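Local coordinates for bifunctional protein FolD (PDB 6V6Y), which probably catalyses the NADP-dependent oxidation of 5,10-methylenetetrahydrofolate to 5,10-methenyltetrahydrofolate and the hydrolysis of that product to 10-formyltetrahydrofolate, at residues Q4-H9 with K147-D152; L49-A54 with Y59-E64; L95-P98 with R102-R105; D191-T196 with K214-E219. One frame throughout, in Å; residues are numbered along the deposited sequence.

Interaction 1. Residues Q4-H9 with K147-D152; sequences QVLSGH and KHYGVD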
loop_
_atom_site.group_PDB
_atom_site.type_symbol
_atom_site.label_atom_id
_atom_site.label_comp_id
_atom_site.label_asym_id
_atom_site.label_seq_id
_atom_site.Cartn_x
_atom_site.Cartn_y
_atom_site.Cartn_z
ATOM N N GLN A 4 11.726 29.173 4.894
ATOM C CA GLN A 4 11.778 28.848 6.315
ATOM C C GLN A 4 12.470 27.504 6.515
ATOM O O GLN A 4 12.440 26.632 5.637
ATOM C CB GLN A 4 10.372 28.787 6.915
ATOM C CG GLN A 4 9.388 29.795 6.401
ATOM C CD GLN A 4 8.057 29.643 7.104
ATOM O OE1 GLN A 4 7.961 28.919 8.091
ATOM N NE2 GLN A 4 7.029 30.319 6.607
ATOM N N VAL A 5 13.094 27.318 7.675
ATOM C CA VAL A 5 13.708 26.034 7.984
ATOM C C VAL A 5 12.745 25.275 8.899
ATOM O O VAL A 5 12.436 25.705 10.016
ATOM C CB VAL A 5 15.124 26.189 8.567
ATOM C CG1 VAL A 5 15.893 27.248 7.783
ATOM C CG2 VAL A 5 15.137 26.528 10.023
ATOM N N LEU A 6 12.192 24.178 8.394
ATOM C CA LEU A 6 11.252 23.375 9.178
ATOM C C LEU A 6 12.070 22.499 10.102
ATOM O O LEU A 6 12.509 21.406 9.730
ATOM C CB LEU A 6 10.354 22.526 8.291
ATOM C CG LEU A 6 9.565 23.209 7.186
ATOM C CD1 LEU A 6 9.983 22.624 5.859
ATOM C CD2 LEU A 6 8.081 23.033 7.409
ATOM N N SER A 7 12.271 22.981 11.325
ATOM C CA SER A 7 13.054 22.232 12.288
ATOM C C SER A 7 12.263 21.032 12.798
ATOM O O SER A 7 11.093 21.157 13.179
ATOM C CB SER A 7 13.456 23.127 13.456
ATOM O OG SER A 7 14.005 22.334 14.502
ATOM N N GLY A 8 12.905 19.864 12.820
ATOM C CA GLY A 8 12.261 18.696 13.396
ATOM C C GLY A 8 12.226 18.697 14.911
ATOM O O GLY A 8 11.299 18.133 15.507
ATOM N N HIS A 9 13.212 19.345 15.555
ATOM C CA HIS A 9 13.271 19.356 17.020
ATOM C C HIS A 9 12.051 20.051 17.617
ATOM O O HIS A 9 11.445 19.543 18.568
ATOM C CB HIS A 9 14.583 20.010 17.490
ATOM C CG HIS A 9 15.796 19.164 17.217
ATOM N ND1 HIS A 9 16.789 19.538 16.333
ATOM C CD2 HIS A 9 16.140 17.929 17.662
ATOM C CE1 HIS A 9 17.710 18.586 16.275
ATOM N NE2 HIS A 9 17.339 17.600 17.071
ATOM N N LYS A 147 1.910 18.666 9.222
ATOM C CA LYS A 147 0.740 19.181 9.920
ATOM C C LYS A 147 1.139 20.106 11.061
ATOM O O LYS A 147 0.420 21.066 11.355
ATOM C CB LYS A 147 -0.119 18.031 10.440
ATOM C CG LYS A 147 -0.879 17.276 9.330
ATOM C CD LYS A 147 -1.532 16.022 9.864
ATOM C CE LYS A 147 -3.054 16.087 9.787
ATOM N NZ LYS A 147 -3.620 14.744 10.154
ATOM N N HIS A 148 2.272 19.838 11.713
ATOM C CA HIS A 148 2.724 20.734 12.770
ATOM C C HIS A 148 2.925 22.134 12.224
ATOM O O HIS A 148 2.480 23.111 12.825
ATOM C CB HIS A 148 4.013 20.213 13.408
ATOM C CG HIS A 148 4.606 21.150 14.413
ATOM N ND1 HIS A 148 4.300 21.093 15.757
ATOM C CD2 HIS A 148 5.477 22.181 14.266
ATOM C CE1 HIS A 148 4.957 22.047 16.393
ATOM N NE2 HIS A 148 5.679 22.721 15.512
ATOM N N TYR A 149 3.537 22.252 11.050
ATOM C CA TYR A 149 3.833 23.557 10.482
ATOM C C TYR A 149 2.686 24.131 9.651
ATOM O O TYR A 149 2.919 25.047 8.851
ATOM C CB TYR A 149 5.122 23.488 9.661
ATOM C CG TYR A 149 6.338 23.491 10.554
ATOM C CD1 TYR A 149 6.696 24.642 11.273
ATOM C CD2 TYR A 149 7.106 22.339 10.727
ATOM C CE1 TYR A 149 7.808 24.654 12.126
ATOM C CE2 TYR A 149 8.227 22.342 11.574
ATOM C CZ TYR A 149 8.571 23.512 12.270
ATOM O OH TYR A 149 9.669 23.525 13.113
ATOM N N GLY A 150 1.462 23.625 9.827
ATOM C CA GLY A 150 0.306 24.247 9.217
ATOM C C GLY A 150 0.010 23.886 7.769
ATOM O O GLY A 150 -0.809 24.566 7.140
ATOM N N VAL A 151 0.624 22.846 7.209
ATOM C CA VAL A 151 0.287 22.443 5.843
ATOM C C VAL A 151 -1.042 21.696 5.870
ATOM O O VAL A 151 -1.204 20.725 6.616
ATOM C CB VAL A 151 1.392 21.579 5.215
ATOM C CG1 VAL A 151 1.130 21.386 3.716
ATOM C CG2 VAL A 151 2.755 22.204 5.445
ATOM N N ASP A 152 -2.005 22.169 5.082
ATOM C CA ASP A 152 -3.281 21.484 4.872
ATOM C C ASP A 152 -3.100 20.577 3.656
ATOM O O ASP A 152 -3.043 21.050 2.518
ATOM C CB ASP A 152 -4.403 22.500 4.669
ATOM C CG ASP A 152 -5.760 21.853 4.408
ATOM O OD1 ASP A 152 -5.870 20.607 4.390
ATOM O OD2 ASP A 152 -6.738 22.602 4.208
HETATM O O HOH W 1 10.981 25.896 11.994
#
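The backbones come nearest at Leu6 and Tyr149, whose CA atoms are 7.5 Å apart: Leu6 sits just past the short strand 4-5, and Tyr149 is where the chain leaves the helix 137-148. Tyr149 carries the contact; its CG is anti to the carbonyl carbon (chi1 -78°), which turns the phenol toward Leu6 and Ser7. Its OH donates to Ser7 O at 2.8 Å, arriving in the carbonyl plane on a lone pair with a C=O...donor angle of 125°. Water 1 donates to Tyr149 OH (2.9 Å) and probably bridges it to Val5 O, although the modelled 2.5 Å from water 1 to Val5 O is unusually short and its exact length doubtful. Further back along the ring, Leu6 CD2 rests at an oblique approach on Tyr149 CD2, 3.5 Å away, the two side chains running alongside in opposite senses. His148 CD2 lies 3.7 Å above one face of the Tyr149 ring, over its centre. A phenylalanine in place of Tyr149 would probably leave Ser7 O without its donor and water 1 without its acceptor on the ring. Gly150, at positive phi, is the C-prime residue of a Schellman motif ending the helix 137-148. Tyr149 also touches Glu10, and Gln4 and Leu6 hydrogen-bond through their backbones to Leu250; the helix end thus lies against the edge strand of the six-stranded parallel sheet and the start of helix 8-24.

Interaction 2. Residues L49-A54 with Y59-E64; sequences LKDKRA and YRSQVE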
loop_
_atom_site.group_PDB
_atom_site.type_symbol
_atom_site.label_atom_id
_atom_site.label_comp_id
_atom_site.label_asym_id
_atom_site.label_seq_id
_atom_site.Cartn_x
_atom_site.Cartn_y
_atom_site.Cartn_z
ATOM N N LEU A 49 20.826 6.374 19.891
ATOM C CA LEU A 49 19.938 7.528 19.952
ATOM C C LEU A 49 18.497 7.124 20.286
ATOM O O LEU A 49 17.804 7.824 21.034
ATOM C CB LEU A 49 20.040 8.263 18.622
ATOM C CG LEU A 49 19.031 9.291 18.160
ATOM C CD1 LEU A 49 18.867 10.379 19.209
ATOM C CD2 LEU A 49 19.536 9.853 16.825
ATOM N N LYS A 50 18.028 5.996 19.753
ATOM C CA LYS A 50 16.711 5.500 20.136
ATOM C C LYS A 50 16.668 5.134 21.616
ATOM O O LYS A 50 15.715 5.479 22.324
ATOM C CB LYS A 50 16.339 4.293 19.273
ATOM C CG LYS A 50 16.375 4.596 17.769
ATOM C CD LYS A 50 16.224 3.342 16.905
ATOM C CE LYS A 50 16.223 3.701 15.395
ATOM N NZ LYS A 50 15.402 2.742 14.599
ATOM N N ASP A 51 17.693 4.432 22.097
ATOM C CA ASP A 51 17.754 4.062 23.508
ATOM C C ASP A 51 17.825 5.301 24.409
ATOM O O ASP A 51 17.062 5.427 25.376
ATOM C CB ASP A 51 18.963 3.157 23.732
ATOM C CG ASP A 51 19.047 2.637 25.153
ATOM O OD1 ASP A 51 18.018 2.175 25.699
ATOM O OD2 ASP A 51 20.156 2.671 25.704
ATOM N N LYS A 52 18.729 6.230 24.093
ATOM C CA LYS A 52 18.895 7.438 24.897
ATOM C C LYS A 52 17.589 8.217 25.026
ATOM O O LYS A 52 17.257 8.727 26.104
ATOM C CB LYS A 52 19.976 8.323 24.281
ATOM C CG LYS A 52 20.028 9.714 24.884
ATOM C CD LYS A 52 21.324 10.453 24.519
ATOM C CE LYS A 52 21.314 11.874 25.078
ATOM N NZ LYS A 52 22.176 12.788 24.269
ATOM N N ARG A 53 16.832 8.318 23.944
ATOM C CA ARG A 53 15.600 9.089 24.019
ATOM C C ARG A 53 14.503 8.324 24.755
ATOM O O ARG A 53 13.725 8.914 25.519
ATOM C CB ARG A 53 15.142 9.474 22.616
ATOM C CG ARG A 53 13.714 9.958 22.638
ATOM C CD ARG A 53 13.634 11.307 23.408
ATOM N NE ARG A 53 14.388 12.370 22.745
ATOM C CZ ARG A 53 14.464 13.629 23.180
ATOM N NH1 ARG A 53 13.827 13.993 24.294
ATOM N NH2 ARG A 53 15.170 14.531 22.494
ATOM N N ALA A 54 14.400 7.017 24.519
ATOM C CA ALA A 54 13.436 6.236 25.275
ATOM C C ALA A 54 13.702 6.359 26.775
ATOM O O ALA A 54 12.773 6.546 27.572
ATOM C CB ALA A 54 13.482 4.773 24.826
ATOM N N TYR A 59 10.999 5.482 29.632
ATOM C CA TYR A 59 10.701 4.121 29.217
ATOM C C TYR A 59 11.702 3.153 29.838
ATOM O O TYR A 59 12.839 3.515 30.157
ATOM C CB TYR A 59 10.774 3.983 27.693
ATOM C CG TYR A 59 9.668 4.634 26.885
ATOM C CD1 TYR A 59 8.703 5.436 27.481
ATOM C CD2 TYR A 59 9.608 4.452 25.500
ATOM C CE1 TYR A 59 7.703 6.036 26.726
ATOM C CE2 TYR A 59 8.613 5.040 24.737
ATOM C CZ TYR A 59 7.666 5.835 25.348
ATOM O OH TYR A 59 6.681 6.414 24.580
ATOM N N ARG A 60 11.279 1.904 29.987
ATOM C CA ARG A 60 12.233 0.811 30.127
ATOM C C ARG A 60 12.779 0.527 28.729
ATOM O O ARG A 60 12.029 0.122 27.834
ATOM C CB ARG A 60 11.571 -0.422 30.741
ATOM C CG ARG A 60 10.725 -0.153 32.015
ATOM C CD ARG A 60 10.025 -1.436 32.569
ATOM N NE ARG A 60 8.745 -1.736 31.893
ATOM C CZ ARG A 60 8.068 -2.890 31.999
ATOM N NH1 ARG A 60 8.540 -3.877 32.756
ATOM N NH2 ARG A 60 6.922 -3.073 31.336
ATOM N N SER A 61 14.066 0.777 28.511
ATOM C CA SER A 61 14.654 0.594 27.196
ATOM C C SER A 61 15.925 -0.226 27.303
ATOM O O SER A 61 16.807 0.074 28.111
ATOM C CB SER A 61 14.959 1.933 26.517
ATOM O OG SER A 61 15.707 1.728 25.322
ATOM N N GLN A 62 16.055 -1.213 26.434
ATOM C CA GLN A 62 17.153 -2.144 26.563
ATOM C C GLN A 62 17.620 -2.507 25.162
ATOM O O GLN A 62 16.803 -2.874 24.313
ATOM C CB GLN A 62 16.666 -3.357 27.378
ATOM C CG GLN A 62 17.693 -4.065 28.222
ATOM C CD GLN A 62 18.623 -3.119 28.973
ATOM O OE1 GLN A 62 19.816 -3.087 28.673
ATOM N NE2 GLN A 62 18.111 -2.404 29.985
ATOM N N VAL A 63 18.920 -2.379 24.908
ATOM C CA VAL A 63 19.516 -2.784 23.634
ATOM C C VAL A 63 20.133 -4.165 23.822
ATOM O O VAL A 63 20.949 -4.370 24.729
ATOM C CB VAL A 63 20.574 -1.773 23.156
ATOM C CG1 VAL A 63 21.191 -2.228 21.829
ATOM C CG2 VAL A 63 19.968 -0.384 23.015
ATOM N N GLU A 64 19.738 -5.122 22.987
ATOM C CA GLU A 64 20.331 -6.457 23.005
ATOM C C GLU A 64 21.250 -6.563 21.801
ATOM O O GLU A 64 20.783 -6.630 20.661
ATOM C CB GLU A 64 19.275 -7.558 22.979
ATOM C CG GLU A 64 18.163 -7.354 23.955
ATOM C CD GLU A 64 17.292 -8.581 24.112
ATOM O OE1 GLU A 64 16.413 -8.561 25.007
ATOM O OE2 GLU A 64 17.480 -9.563 23.344
#
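Asp51 and Ser61 meet because each turns its polar group away from its own backbone N: Asp51 CG stands anti to it (chi1 -176°), and Ser61 OG does likewise (chi1 172°), which sends the carboxylate and the hydroxyl into the space separating helix from strand. Ser61 OG donates to Asp51 OD1. The modelled separation of those two atoms, 2.4 Å, is shorter than such bonds normally run, so the exact length is doubtful. The other carboxylate oxygen, Asp51 OD2, forms a salt bridge with Arg55 one turn further on, so the carboxylate is held at both oxygens and its rotation is probably restricted. Beside this polar pair, Val63 CG2 comes up against the stem of the aspartate, 3.8 Å from Asp51 CB, the two side chains crossing obliquely. About one turn further along the helix from Asp51, Ala54 CB packs on Ser61 CB at 3.6 Å, and Tyr59 CD2 approaches the same methyl at 3.9 Å. Tyr59 N, meanwhile, donates to Ala54 O (2.9 Å), tilted from the carbonyl plane, a backbone link across the tight return from helix to strand. The far end of the tyrosine is anchored outside the pair, its OH bonded to Met266 O in the helix 257-276. With segment axes 8.0 Å apart and running nearly antiparallel (161°), the contact is the second half of a beta-alpha-beta unit: strand 31-37, helix 41-57, then strand 60-66 beside the first strand in the three-stranded parallel sheet of the catalytic domain.

Interaction 3. Residues L95-P98 with R102-R105; sequences LPLP and RTQR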
loop_
_atom_site.group_PDB
_atom_site.type_symbol
_atom_site.label_atom_id
_atom_site.label_comp_id
_atom_site.label_asym_id
_atom_site.label_seq_id
_atom_site.Cartn_x
_atom_site.Cartn_y
_atom_site.Cartn_z
ATOM N N LEU A 95 18.060 -2.405 11.271
ATOM C CA LEU A 95 18.505 -2.806 9.947
ATOM C C LEU A 95 19.727 -2.005 9.550
ATOM O O LEU A 95 19.947 -0.905 10.060
ATOM C CB LEU A 95 17.383 -2.613 8.919
ATOM C CG LEU A 95 16.113 -3.289 9.424
ATOM C CD1 LEU A 95 14.911 -2.960 8.560
ATOM C CD2 LEU A 95 16.330 -4.797 9.549
ATOM N N PRO A 96 20.570 -2.533 8.649
ATOM C CA PRO A 96 20.430 -3.799 7.924
ATOM C C PRO A 96 20.847 -5.013 8.728
ATOM O O PRO A 96 21.725 -4.931 9.583
ATOM C CB PRO A 96 21.375 -3.619 6.741
ATOM C CG PRO A 96 22.486 -2.800 7.321
ATOM C CD PRO A 96 21.857 -1.880 8.350
ATOM N N LEU A 97 20.220 -6.137 8.448
ATOM C CA LEU A 97 20.658 -7.381 9.033
ATOM C C LEU A 97 21.782 -7.968 8.187
ATOM O O LEU A 97 21.907 -7.647 7.004
ATOM C CB LEU A 97 19.477 -8.341 9.143
ATOM C CG LEU A 97 18.614 -7.985 10.352
ATOM C CD1 LEU A 97 17.253 -8.660 10.318
ATOM C CD2 LEU A 97 19.374 -8.381 11.603
ATOM N N PRO A 98 22.642 -8.794 8.779
ATOM C CA PRO A 98 23.721 -9.426 8.009
ATOM C C PRO A 98 23.171 -10.352 6.936
ATOM O O PRO A 98 22.039 -10.852 7.043
ATOM C CB PRO A 98 24.514 -10.201 9.075
ATOM C CG PRO A 98 23.609 -10.302 10.246
ATOM C CD PRO A 98 22.764 -9.069 10.216
ATOM N N ARG A 102 17.453 -13.766 6.683
ATOM C CA ARG A 102 16.343 -13.361 5.825
ATOM C C ARG A 102 15.527 -12.282 6.536
ATOM O O ARG A 102 14.740 -12.581 7.444
ATOM C CB ARG A 102 15.477 -14.570 5.471
ATOM C CG ARG A 102 16.137 -15.578 4.520
ATOM C CD ARG A 102 16.148 -17.002 5.108
ATOM N NE ARG A 102 14.800 -17.462 5.446
ATOM C CZ ARG A 102 14.492 -18.703 5.819
ATOM N NH1 ARG A 102 15.442 -19.629 5.914
ATOM N NH2 ARG A 102 13.229 -19.016 6.104
ATOM N N THR A 103 15.691 -11.034 6.092
ATOM C CA THR A 103 15.101 -9.890 6.786
ATOM C C THR A 103 13.578 -9.999 6.875
ATOM O O THR A 103 13.005 -9.876 7.964
ATOM C CB THR A 103 15.536 -8.601 6.088
ATOM O OG1 THR A 103 16.960 -8.488 6.200
ATOM C CG2 THR A 103 14.893 -7.382 6.712
ATOM N N GLN A 104 12.906 -10.237 5.741
ATOM C CA GLN A 104 11.453 -10.408 5.757
ATOM C C GLN A 104 11.038 -11.451 6.795
ATOM O O GLN A 104 10.090 -11.240 7.563
ATOM C CB GLN A 104 10.946 -10.782 4.345
ATOM C CG GLN A 104 9.660 -11.656 4.295
ATOM C CD GLN A 104 9.109 -11.916 2.857
ATOM O OE1 GLN A 104 9.840 -11.846 1.859
ATOM N NE2 GLN A 104 7.810 -12.209 2.767
ATOM N N ARG A 105 11.772 -12.560 6.867
ATOM C CA ARG A 105 11.434 -13.612 7.814
ATOM C C ARG A 105 11.542 -13.118 9.257
ATOM O O ARG A 105 10.701 -13.458 10.098
ATOM C CB ARG A 105 12.337 -14.822 7.578
ATOM C CG ARG A 105 12.015 -16.002 8.465
ATOM C CD ARG A 105 11.230 -17.073 7.735
ATOM N NE ARG A 105 11.187 -18.335 8.483
ATOM C CZ ARG A 105 10.417 -18.566 9.552
ATOM N NH1 ARG A 105 9.611 -17.617 10.026
ATOM N NH2 ARG A 105 10.451 -19.754 10.156
HETATM O O HOH W 2 19.588 -9.425 5.548
#
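Thr103 OG1, lying against the Leu97 side chain, is hydrogen-bonded to water 2 at 2.9 Å. That water also reaches Pro98 O at 3.2 Å, a longer link that competes with other acceptors around it, so solvent probably bridges the loop 95-98 to the helix start but not tightly. No direct hydrogen bond joins the two segments; the rest is light van der Waals packing, a methyl and a hydroxyl of one threonine each against a leucine. Thr103 holds OG1 beside its backbone N (chi1 -63°), which places CG2 opposite that nitrogen and gives each branch its own leucine. OG1 faces the base of Leu97, 3.9 Å from Leu97 CB and 4.1 Å from Leu97 CD1, so the hydroxyl is flanked by hydrocarbon on one side while it holds its water. The methyl Thr103 CG2 meets Leu95 CD2 at 4.1 Å. Both leucines set CG beside the backbone N, and both direct their CB toward the helix; a cis peptide before Pro96 turns the chain between them. The backbones are nearest at Leu97 and Thr103, with their CA atoms 6.5 Å apart. The Leu95 side chain is about 8 Å from the bound NADP and packs on Phe119. Leu97 leans on Leu75 of the helix 72-84, and Gln104 touches Arg126 of the second subunit. The loop after strand 90-93 thus lies against the first residue of the helix 103-109, close to the dimer partner.

Interaction 4. Residues D191-T196 with K214-E219; sequences DLPEVT and KEWVRE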
loop_
_atom_site.group_PDB
_atom_site.type_symbol
_atom_site.label_atom_id
_atom_site.label_comp_id
_atom_site.label_asym_id
_atom_site.label_seq_id
_atom_site.Cartn_x
_atom_site.Cartn_y
_atom_site.Cartn_z
ATOM N N ASP A 191 12.410 11.690 -16.904
ATOM C CA ASP A 191 12.328 13.134 -16.693
ATOM C C ASP A 191 11.875 13.443 -15.264
ATOM O O ASP A 191 10.886 14.143 -15.030
ATOM C CB ASP A 191 11.403 13.789 -17.726
ATOM C CG ASP A 191 11.792 15.252 -18.031
ATOM O OD1 ASP A 191 12.728 15.788 -17.377
ATOM O OD2 ASP A 191 11.162 15.866 -18.929
ATOM N N LEU A 192 12.580 12.857 -14.302
ATOM C CA LEU A 192 12.285 13.106 -12.892
ATOM C C LEU A 192 12.120 14.587 -12.560
ATOM O O LEU A 192 11.147 14.932 -11.863
ATOM C CB LEU A 192 13.391 12.482 -12.035
ATOM C CG LEU A 192 13.042 11.832 -10.692
ATOM C CD1 LEU A 192 14.186 12.025 -9.741
ATOM C CD2 LEU A 192 11.711 12.321 -10.099
ATOM N N PRO A 193 12.999 15.503 -13.020
ATOM C CA PRO A 193 12.813 16.926 -12.665
ATOM C C PRO A 193 11.468 17.483 -13.063
ATOM O O PRO A 193 10.893 18.303 -12.330
ATOM C CB PRO A 193 13.956 17.620 -13.417
ATOM C CG PRO A 193 15.028 16.605 -13.426
ATOM C CD PRO A 193 14.293 15.300 -13.702
ATOM N N GLU A 194 10.943 17.059 -14.209
ATOM C CA GLU A 194 9.628 17.530 -14.619
ATOM C C GLU A 194 8.543 16.996 -13.688
ATOM O O GLU A 194 7.570 17.698 -13.392
ATOM C CB GLU A 194 9.371 17.125 -16.075
ATOM C CG GLU A 194 8.340 17.965 -16.783
ATOM C CD GLU A 194 6.936 17.402 -16.642
ATOM O OE1 GLU A 194 6.083 18.052 -15.989
ATOM O OE2 GLU A 194 6.678 16.307 -17.192
ATOM N N VAL A 195 8.691 15.755 -13.216
ATOM C CA VAL A 195 7.720 15.218 -12.267
ATOM C C VAL A 195 7.776 16.001 -10.967
ATOM O O VAL A 195 6.742 16.425 -10.434
ATOM C CB VAL A 195 7.957 13.717 -12.028
ATOM C CG1 VAL A 195 7.038 13.213 -10.925
ATOM C CG2 VAL A 195 7.732 12.941 -13.317
ATOM N N THR A 196 8.986 16.238 -10.448
ATOM C CA THR A 196 9.066 16.923 -9.158
ATOM C C THR A 196 8.597 18.373 -9.252
ATOM O O THR A 196 8.008 18.883 -8.293
ATOM C CB THR A 196 10.476 16.832 -8.577
ATOM O OG1 THR A 196 11.428 17.469 -9.439
ATOM C CG2 THR A 196 10.851 15.371 -8.369
ATOM N N LYS A 214 17.568 23.230 -7.766
ATOM C CA LYS A 214 16.465 24.178 -7.642
ATOM C C LYS A 214 15.562 24.165 -8.866
ATOM O O LYS A 214 14.376 24.516 -8.767
ATOM C CB LYS A 214 16.996 25.590 -7.387
ATOM C CG LYS A 214 18.094 26.065 -8.324
ATOM C CD LYS A 214 18.276 27.578 -8.209
ATOM C CE LYS A 214 19.707 28.017 -8.531
ATOM N NZ LYS A 214 19.993 28.041 -10.001
ATOM N N GLU A 215 16.104 23.800 -10.028
ATOM C CA GLU A 215 15.282 23.715 -11.229
ATOM C C GLU A 215 14.253 22.600 -11.128
ATOM O O GLU A 215 13.237 22.642 -11.836
ATOM C CB GLU A 215 16.162 23.494 -12.459
ATOM C CG GLU A 215 16.972 24.704 -12.857
ATOM C CD GLU A 215 18.256 24.829 -12.050
ATOM O OE1 GLU A 215 18.700 23.802 -11.458
ATOM O OE2 GLU A 215 18.810 25.960 -12.008
ATOM N N TRP A 216 14.501 21.605 -10.265
ATOM C CA TRP A 216 13.548 20.533 -10.028
ATOM C C TRP A 216 12.365 20.963 -9.175
ATOM O O TRP A 216 11.407 20.190 -9.050
ATOM C CB TRP A 216 14.202 19.352 -9.320
ATOM C CG TRP A 216 15.439 18.773 -9.928
ATOM C CD1 TRP A 216 16.405 19.422 -10.653
ATOM C CD2 TRP A 216 15.874 17.413 -9.805
ATOM N NE1 TRP A 216 17.405 18.542 -10.999
ATOM C CE2 TRP A 216 17.101 17.302 -10.493
ATOM C CE3 TRP A 216 15.326 16.267 -9.200
ATOM C CZ2 TRP A 216 17.793 16.094 -10.594
ATOM C CZ3 TRP A 216 16.011 15.069 -9.300
ATOM C CH2 TRP A 216 17.237 14.993 -9.992
ATOM N N VAL A 217 12.412 22.140 -8.559
ATOM C CA VAL A 217 11.481 22.480 -7.493
ATOM C C VAL A 217 10.551 23.589 -7.957
ATOM O O VAL A 217 10.994 24.595 -8.525
ATOM C CB VAL A 217 12.225 22.866 -6.202
ATOM C CG1 VAL A 217 11.237 23.106 -5.070
ATOM C CG2 VAL A 217 13.190 21.761 -5.821
ATOM N N ARG A 218 9.263 23.400 -7.694
ATOM C CA ARG A 218 8.259 24.424 -7.927
ATOM C C ARG A 218 8.441 25.604 -6.980
ATOM O O ARG A 218 8.679 25.432 -5.778
ATOM C CB ARG A 218 6.870 23.821 -7.729
ATOM C CG ARG A 218 5.716 24.732 -8.047
ATOM C CD ARG A 218 4.440 23.912 -8.164
ATOM N NE ARG A 218 3.257 24.764 -8.146
ATOM C CZ ARG A 218 2.012 24.314 -8.228
ATOM N NH1 ARG A 218 1.795 23.013 -8.337
ATOM N NH2 ARG A 218 0.985 25.160 -8.193
ATOM N N GLU A 219 8.281 26.808 -7.520
ATOM C CA GLU A 219 8.284 28.014 -6.701
ATOM C C GLU A 219 7.290 27.887 -5.548
ATOM O O GLU A 219 6.131 27.509 -5.747
ATOM C CB GLU A 219 7.945 29.232 -7.575
ATOM C CG GLU A 219 7.923 30.569 -6.842
ATOM C CD GLU A 219 9.317 31.002 -6.377
ATOM O OE1 GLU A 219 10.270 30.900 -7.194
ATOM O OE2 GLU A 219 9.465 31.438 -5.198
HETATM O O HOH W 3 8.333 20.946 -6.278
#
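Pro193 and Trp216 bring the two backbones very close, their CA atoms 4.5 Å apart, where the first turn of the short helix 192-196 meets the 3-10 segment 214-216. The indole lies against that turn. Pro193 CG sits over the face of the five-membered ring of Trp216, 3.8 Å from the centroid and 14° off the normal, a CH-pi contact. At the six-membered ring, Trp216 CZ3 receives Leu192 CD1 at 3.6 Å on an oblique approach. Thr196 tucks OG1 between its backbone N and carbonyl carbon (chi1 62°), within 2.7 Å of Trp216 O and 3.1 Å of Pro193 O, two acceptors for its single proton. Water 3 adds a second bridge, donating to Thr196 O and accepting from Arg218 N. Replacing Trp216 by alanine would probably uncover Pro193 CG and open a gap beside Leu192 CD1. Since Leu192 also touches the bound NADP, apolar packing on the indole is consistent with the tryptophan being a second-shell support for the cofactor pocket, with the polar links confined to backbone atoms, one hydroxyl and a water.

In the fold
Strand 4-5 at the N terminus takes the outer place in the six-stranded sheet of the NADP-binding domain, although most of that domain comes later in the chain. Interaction 1 therefore closes a very long loop, and the catalytic-domain contacts lie inside it. Interaction 2 comes first, a short return from helix 41-57 to strand 60-66, and interaction 3 follows in series, folding the chain after strand 90-93 onto the next helix. Past residue 152, interaction 4 closes a separate loop of the NADP-binding domain, enclosing strand 201-204. None of the four cross. Interactions 2 and 4 lie far apart, their centres about 40 Å from each other, on opposite sides of the chain's centre.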